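PDB 3O6P: peptide ABC transporter, peptide-binding protein from Enterococcus faecalis, which probably binds peptides outside the cell for import by an ABC transporter, the chain being one piece of this longer solute-binding protein. Local coordinates for residues E85-E88 and K89-E93; S32-R35 and K36-V39; E77-T80 and K81-K84. All blocks are in the same frame, centred on the assembly; numbering follows the deposited sequence.

Interaction 1: E85-E88 and K89-E93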
loop_
_atom_site.group_PDB
_atom_site.type_symbol
_atom_site.label_atom_id
_atom_site.label_comp_id
_atom_site.label_asym_id
_atom_site.label_seq_id
_atom_site.Cartn_x
_atom_site.Cartn_y
_atom_site.Cartn_z
ATOM N N GLU A 85 -1.149 19.687 1.681
ATOM C CA GLU A 85 0.214 20.211 1.560
ATOM C C GLU A 85 1.042 19.330 0.609
ATOM O O GLU A 85 1.774 19.829 -0.260
ATOM C CB GLU A 85 0.878 20.213 2.935
ATOM C CG GLU A 85 2.331 20.669 2.912
ATOM C CD GLU A 85 3.081 20.403 4.219
ATOM O OE1 GLU A 85 2.568 19.663 5.097
ATOM O OE2 GLU A 85 4.216 20.920 4.356
ATOM N N TYR A 86 0.929 18.019 0.780
ATOM C CA TYR A 86 1.700 17.097 -0.062
ATOM C C TYR A 86 1.248 17.114 -1.516
ATOM O O TYR A 86 2.066 16.968 -2.425
ATOM C CB TYR A 86 1.657 15.682 0.535
ATOM C CG TYR A 86 2.683 15.530 1.638
ATOM C CD1 TYR A 86 2.590 16.282 2.826
ATOM C CD2 TYR A 86 3.789 14.702 1.472
ATOM C CE1 TYR A 86 3.552 16.157 3.828
ATOM C CE2 TYR A 86 4.742 14.563 2.479
ATOM C CZ TYR A 86 4.620 15.289 3.643
ATOM O OH TYR A 86 5.578 15.148 4.624
ATOM N N TRP A 87 -0.051 17.307 -1.750
ATOM C CA TRP A 87 -0.534 17.437 -3.103
ATOM C C TRP A 87 -0.019 18.743 -3.739
ATOM O O TRP A 87 0.375 18.743 -4.916
ATOM C CB TRP A 87 -2.064 17.343 -3.119
ATOM C CG TRP A 87 -2.802 17.757 -4.394
ATOM C CD1 TRP A 87 -3.855 18.621 -4.477
ATOM C CD2 TRP A 87 -2.587 17.262 -5.724
ATOM N NE1 TRP A 87 -4.299 18.703 -5.781
ATOM C CE2 TRP A 87 -3.531 17.889 -6.564
ATOM C CE3 TRP A 87 -1.684 16.357 -6.289
ATOM C CZ2 TRP A 87 -3.593 17.644 -7.951
ATOM C CZ3 TRP A 87 -1.754 16.115 -7.672
ATOM C CH2 TRP A 87 -2.703 16.748 -8.478
ATOM N N GLU A 88 0.036 19.827 -2.970
ATOM C CA GLU A 88 0.676 21.033 -3.498
ATOM C C GLU A 88 2.133 20.799 -3.912
ATOM O O GLU A 88 2.587 21.311 -4.957
ATOM C CB GLU A 88 0.595 22.190 -2.502
ATOM C CG GLU A 88 -0.800 22.750 -2.332
ATOM C CD GLU A 88 -1.475 23.174 -3.638
ATOM O OE1 GLU A 88 -0.827 23.826 -4.497
ATOM O OE2 GLU A 88 -2.676 22.861 -3.793
ATOM N N LYS A 89 2.869 20.043 -3.103
ATOM C CA LYS A 89 4.265 19.707 -3.433
ATOM C C LYS A 89 4.297 18.877 -4.706
ATOM O O LYS A 89 5.144 19.140 -5.588
ATOM C CB LYS A 89 4.975 18.914 -2.322
ATOM C CG LYS A 89 5.239 19.639 -1.033
ATOM C CD LYS A 89 5.887 18.651 -0.038
ATOM C CE LYS A 89 5.964 19.199 1.385
ATOM N NZ LYS A 89 6.669 18.189 2.220
ATOM N N ALA A 90 3.423 17.857 -4.792
ATOM C CA ALA A 90 3.382 16.998 -5.987
ATOM C C ALA A 90 3.091 17.783 -7.272
ATOM O O ALA A 90 3.748 17.551 -8.309
ATOM C CB ALA A 90 2.385 15.825 -5.834
ATOM N N LYS A 91 2.121 18.700 -7.203
ATOM C CA LYS A 91 1.792 19.557 -8.352
ATOM C C LYS A 91 3.005 20.334 -8.859
ATOM O O LYS A 91 3.227 20.452 -10.075
ATOM C CB LYS A 91 0.637 20.521 -8.022
ATOM C CG LYS A 91 -0.730 19.795 -8.029
ATOM C CD LYS A 91 -1.904 20.708 -7.944
ATOM C CE LYS A 91 -1.889 21.518 -6.681
ATOM N NZ LYS A 91 -2.847 22.690 -6.751
ATOM N N LYS A 92 3.798 20.865 -7.939
ATOM C CA LYS A 92 4.970 21.633 -8.333
ATOM C C LYS A 92 6.023 20.719 -8.954
ATOM O O LYS A 92 6.550 21.002 -10.036
ATOM C CB LYS A 92 5.523 22.409 -7.138
ATOM C CG LYS A 92 4.535 23.403 -6.616
ATOM C CD LYS A 92 5.202 24.557 -5.956
ATOM C CE LYS A 92 4.162 25.562 -5.489
ATOM N NZ LYS A 92 3.478 25.125 -4.232
ATOM N N GLU A 93 6.282 19.595 -8.300
ATOM C CA GLU A 93 7.316 18.669 -8.759
ATOM C C GLU A 93 6.974 18.062 -10.106
ATOM O O GLU A 93 7.853 17.930 -10.972
ATOM C CB GLU A 93 7.534 17.569 -7.716
ATOM C CG GLU A 93 8.163 18.157 -6.417
ATOM C CD GLU A 93 8.225 17.194 -5.241
ATOM O OE1 GLU A 93 7.518 16.170 -5.232
ATOM O OE2 GLU A 93 9.018 17.488 -4.303
HETATM O O HOH W 1 1.437 23.528 -6.049
#
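K91 lies over one face of the W87 indole and K89 over one face of the Y86 phenol, two lysine-on-aromatic contacts along helix 80-94, spaced i to i+4 and i to i+3. On the indole, K91 CG sits 3.5 Å from the centroid of the six-membered ring of W87, only 8° off the normal, a CH-pi contact that CD continues toward CE2 and CZ2. The methyl of A90 approaches the same indole obliquely. W87 NE1 is hydrogen-bonded to D127 O, which should limit rotation of the indole. The Y86 ring takes K89 NZ in a cation-pi contact 4.1 Å from its centroid, the ammonium displaced toward the rim, while Y31 meets this tyrosine edge-to-face. The backbone repeats i to i+4 bonds, among them K91 N to W87 O at 2.9 Å. Having crossed the indole at about a right angle, K91 bends at chi3 (-60°) and brings its ammonium to E88, which lies alongside. In the salt bridge K91 NZ meets E88 OE2 at 3.0 Å from the syn side, 28° out of the carboxylate plane, with a weak second bond to OE1. A water donates to E88 O at 2.7 Å and to E88 OE1 at 2.8 Å.

Interaction 2: S32-R35 and K36-V39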
loop_
_atom_site.group_PDB
_atom_site.type_symbol
_atom_site.label_atom_id
_atom_site.label_comp_id
_atom_site.label_asym_id
_atom_site.label_seq_id
_atom_site.Cartn_x
_atom_site.Cartn_y
_atom_site.Cartn_z
ATOM N N SER A 32 -5.137 11.273 3.000
ATOM C CA SER A 32 -6.518 11.706 2.836
ATOM C C SER A 32 -7.549 10.666 3.282
ATOM O O SER A 32 -8.750 10.949 3.220
ATOM C CB SER A 32 -6.788 12.056 1.371
ATOM O OG SER A 32 -6.929 10.867 0.632
ATOM N N ILE A 33 -7.103 9.474 3.695
ATOM C CA ILE A 33 -8.047 8.386 4.000
ATOM C C ILE A 33 -8.081 8.098 5.498
ATOM O O ILE A 33 -7.076 7.689 6.088
ATOM C CB ILE A 33 -7.681 7.104 3.205
ATOM C CG1 ILE A 33 -7.565 7.376 1.685
ATOM C CG2 ILE A 33 -8.648 5.937 3.540
ATOM C CD1 ILE A 33 -6.796 6.261 0.963
ATOM N N ASP A 34 -9.233 8.330 6.100
ATOM C CA ASP A 34 -9.435 8.086 7.535
ATOM C C ASP A 34 -9.648 6.592 7.719
ATOM O O ASP A 34 -10.769 6.108 7.604
ATOM C CB ASP A 34 -10.641 8.903 8.007
ATOM C CG ASP A 34 -10.876 8.845 9.506
ATOM O OD1 ASP A 34 -10.241 8.018 10.213
ATOM O OD2 ASP A 34 -11.740 9.644 9.983
ATOM N N ARG A 35 -8.563 5.870 7.998
ATOM C CA ARG A 35 -8.610 4.408 8.146
ATOM C C ARG A 35 -9.479 3.984 9.339
ATOM O O ARG A 35 -10.121 2.917 9.298
ATOM C CB ARG A 35 -7.204 3.824 8.406
ATOM C CG ARG A 35 -6.025 4.224 7.482
ATOM C CD ARG A 35 -6.291 3.869 6.087
ATOM N NE ARG A 35 -5.096 3.863 5.208
ATOM C CZ ARG A 35 -4.338 4.926 4.894
ATOM N NH1 ARG A 35 -4.556 6.138 5.419
ATOM N NH2 ARG A 35 -3.349 4.791 4.024
ATOM N N LYS A 36 -9.469 4.784 10.407
ATOM C CA LYS A 36 -10.301 4.486 11.577
ATOM C C LYS A 36 -11.794 4.495 11.180
ATOM O O LYS A 36 -12.542 3.564 11.481
ATOM C CB LYS A 36 -10.020 5.494 12.706
ATOM C CG LYS A 36 -10.708 5.143 14.025
ATOM C CD LYS A 36 -10.409 6.189 15.109
ATOM C CE LYS A 36 -10.981 5.764 16.467
ATOM N NZ LYS A 36 -10.287 4.565 17.061
ATOM N N ALA A 37 -12.220 5.532 10.480
ATOM C CA ALA A 37 -13.608 5.590 10.004
ATOM C C ALA A 37 -13.902 4.425 9.056
ATOM O O ALA A 37 -15.002 3.828 9.086
ATOM C CB ALA A 37 -13.863 6.946 9.287
ATOM N N LEU A 38 -12.948 4.115 8.181
ATOM C CA LEU A 38 -13.161 3.040 7.226
ATOM C C LEU A 38 -13.439 1.752 7.989
ATOM O O LEU A 38 -14.415 1.057 7.705
ATOM C CB LEU A 38 -11.954 2.861 6.287
ATOM C CG LEU A 38 -11.948 1.648 5.334
ATOM C CD1 LEU A 38 -13.141 1.646 4.340
ATOM C CD2 LEU A 38 -10.606 1.612 4.587
ATOM N N VAL A 39 -12.590 1.427 8.954
ATOM C CA VAL A 39 -12.785 0.142 9.634
ATOM C C VAL A 39 -13.935 0.101 10.627
ATOM O O VAL A 39 -14.628 -0.915 10.712
ATOM C CB VAL A 39 -11.492 -0.452 10.259
ATOM C CG1 VAL A 39 -10.440 -0.653 9.170
ATOM C CG2 VAL A 39 -10.979 0.418 11.378
HETATM O O HOH W 2 -7.479 6.974 10.759
#
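From D34 onward the backbone turns into helix 35-43: the extended conformation of D34 (psi 93°) gives way to helical angles at R35, and L38 N donates to D34 O at 3.0 Å, followed by V39 N to R35 O at 2.9 Å. D34 is the N-cap. Its carboxylate swings beside its own carbonyl carbon, with CG opposite the backbone N (chi1 -174°), and this brings OD1 over the first turn, where A37 N donates to D34 OD1 at 3.2 Å. The bond is nearly straight at the hydrogen (169°), yet the donor stands well above the carboxylate plane. The other oxygen, D34 OD2, rests against the methyl of A37, 3.5 Å from A37 CB. A water donates to D34 OD1 and accepts from K36 N at 3.0 Å, serving a second amide of the first turn. R35 curls back from the helix start, giving a weak bond from NH1 to I33 O; its NH2 is hydrogen-bonded to S30 OG and its NE to P224 O of strand 223-228. K36 extends away to a salt bridge with E40. Negative charge on D34 beside the amino end of the helix would be favourable to the helix dipole, and the same environment would probably stabilise the ionised carboxylate.

Interaction 3: E77-T80 and K81-K84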
loop_
_atom_site.group_PDB
_atom_site.type_symbol
_atom_site.label_atom_id
_atom_site.label_comp_id
_atom_site.label_asym_id
_atom_site.label_seq_id
_atom_site.Cartn_x
_atom_site.Cartn_y
_atom_site.Cartn_z
ATOM N N GLU A 77 -0.724 7.774 8.441
ATOM C CA GLU A 77 -1.425 8.835 9.148
ATOM C C GLU A 77 -2.631 9.247 8.351
ATOM O O GLU A 77 -2.617 9.192 7.124
ATOM C CB GLU A 77 -0.545 10.077 9.262
ATOM C CG GLU A 77 0.028 10.318 10.633
ATOM C CD GLU A 77 0.931 9.217 11.060
ATOM O OE1 GLU A 77 1.662 8.686 10.196
ATOM O OE2 GLU A 77 0.915 8.871 12.259
ATOM N N TYR A 78 -3.659 9.692 9.061
ATOM C CA TYR A 78 -4.769 10.401 8.447
ATOM C C TYR A 78 -4.649 11.866 8.852
ATOM O O TYR A 78 -4.631 12.183 10.050
ATOM C CB TYR A 78 -6.111 9.807 8.911
ATOM C CG TYR A 78 -7.265 10.706 8.580
ATOM C CD1 TYR A 78 -7.582 11.004 7.256
ATOM C CD2 TYR A 78 -8.010 11.298 9.587
ATOM C CE1 TYR A 78 -8.629 11.881 6.940
ATOM C CE2 TYR A 78 -9.056 12.145 9.292
ATOM C CZ TYR A 78 -9.359 12.441 7.957
ATOM O OH TYR A 78 -10.400 13.301 7.650
ATOM N N ASP A 79 -4.513 12.753 7.865
ATOM C CA ASP A 79 -4.409 14.186 8.142
ATOM C C ASP A 79 -4.686 14.936 6.850
ATOM O O ASP A 79 -3.825 15.001 5.974
ATOM C CB ASP A 79 -2.989 14.481 8.661
ATOM C CG ASP A 79 -2.788 15.924 9.059
ATOM O OD1 ASP A 79 -3.434 16.820 8.506
ATOM O OD2 ASP A 79 -1.939 16.155 9.936
ATOM N N THR A 80 -5.873 15.510 6.715
ATOM C CA THR A 80 -6.184 16.152 5.432
ATOM C C THR A 80 -5.443 17.455 5.222
ATOM O O THR A 80 -5.267 17.836 4.069
ATOM C CB THR A 80 -7.707 16.338 5.110
ATOM O OG1 THR A 80 -8.286 17.235 6.064
ATOM C CG2 THR A 80 -8.448 14.995 5.106
ATOM N N LYS A 81 -5.007 18.134 6.298
ATOM C CA LYS A 81 -4.128 19.327 6.134
ATOM C C LYS A 81 -2.814 18.915 5.456
ATOM O O LYS A 81 -2.361 19.553 4.471
ATOM C CB LYS A 81 -3.844 20.016 7.485
ATOM C CG LYS A 81 -3.001 21.278 7.362
ATOM C CD LYS A 81 -2.992 22.103 8.653
ATOM C CE LYS A 81 -2.057 23.314 8.516
ATOM N NZ LYS A 81 -2.298 24.336 9.577
ATOM N N LYS A 82 -2.229 17.819 5.952
ATOM C CA LYS A 82 -1.058 17.258 5.311
ATOM C C LYS A 82 -1.345 16.721 3.909
ATOM O O LYS A 82 -0.524 16.911 3.006
ATOM C CB LYS A 82 -0.361 16.215 6.180
ATOM C CG LYS A 82 0.335 16.850 7.427
ATOM C CD LYS A 82 1.224 15.832 8.173
ATOM C CE LYS A 82 2.320 16.521 9.027
ATOM N NZ LYS A 82 3.306 15.529 9.627
ATOM N N ALA A 83 -2.499 16.079 3.694
ATOM C CA ALA A 83 -2.841 15.647 2.333
ATOM C C ALA A 83 -2.767 16.819 1.338
ATOM O O ALA A 83 -2.164 16.705 0.279
ATOM C CB ALA A 83 -4.234 14.985 2.290
ATOM N N LYS A 84 -3.391 17.948 1.705
ATOM C CA LYS A 84 -3.376 19.130 0.867
ATOM C C LYS A 84 -1.962 19.651 0.627
ATOM O O LYS A 84 -1.616 20.024 -0.506
ATOM C CB LYS A 84 -4.250 20.214 1.497
ATOM C CG LYS A 84 -5.741 19.821 1.427
ATOM C CD LYS A 84 -6.627 20.768 2.201
ATOM C CE LYS A 84 -8.072 20.258 2.206
ATOM N NZ LYS A 84 -8.736 20.494 0.887
#
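The N-cap of helix 80-94 is D79, whose side chain and carbonyl both receive amides of the first helical turn. K82 N donates to D79 OD1 at 3.0 Å with an angle of 170° at the hydrogen, and A83 N donates to D79 O at 2.8 Å. D79 thus accepts two amides, one on its side chain and one on its carbonyl. A trans chi1 of -177° swings the carboxylate alongside the residue's own carbonyl carbon and over the start of the helix; K82 N then reaches OD1 from above the carboxylate plane, 65° out of it. K81 N also lies 3.0 Å from D79 OD1. The aliphatic part of K82 runs past the other oxygen, D79 OD2 coming within 3.5 Å of K82 CG and about as near to CD, so a hydrocarbon stem borders the acid. The ammonium itself stays farther off, K82 NZ being 5.3 Å from D79 OD2, too far for a salt bridge, though the opposite charges may attract weakly. Farther along, K84 N is hydrogen-bonded to T80 O, and K84 CG packs against T80 O at 3.3 Å before the chain carries NZ to the carbonyl of A125. A83 faces inward, its methyl on S32, Y31 and L126. D79 also shares backbone hydrogen bonds with Y31, so this helix start is tied to the end of helix 23-31, while K84 reaches the end of helix 109-125.

Along the chain interaction 2 comes first, at the start of helix 35-43, followed by interaction 3 at the start of helix 80-94 and interaction 1 farther down that same helix. The centres of interactions 1 and 3 lie about 13 Å apart and their segments adjoin in sequence. Interactions 2 and 3, with centres about 12 Å apart, touch directly: the Y78 ring packs on the backbone of I33 and D34, with D34 N 3.3 Å from Y78 CD1, so two aspartate-capped helix starts are set close together. Interactions 1 and 2 do not touch, their centres being about 22 Å apart. Their surroundings pack the start of helix 80-94 against the end of helix 23-31 and the loop leading into helix 35-43, within the family 5 solute-binding region.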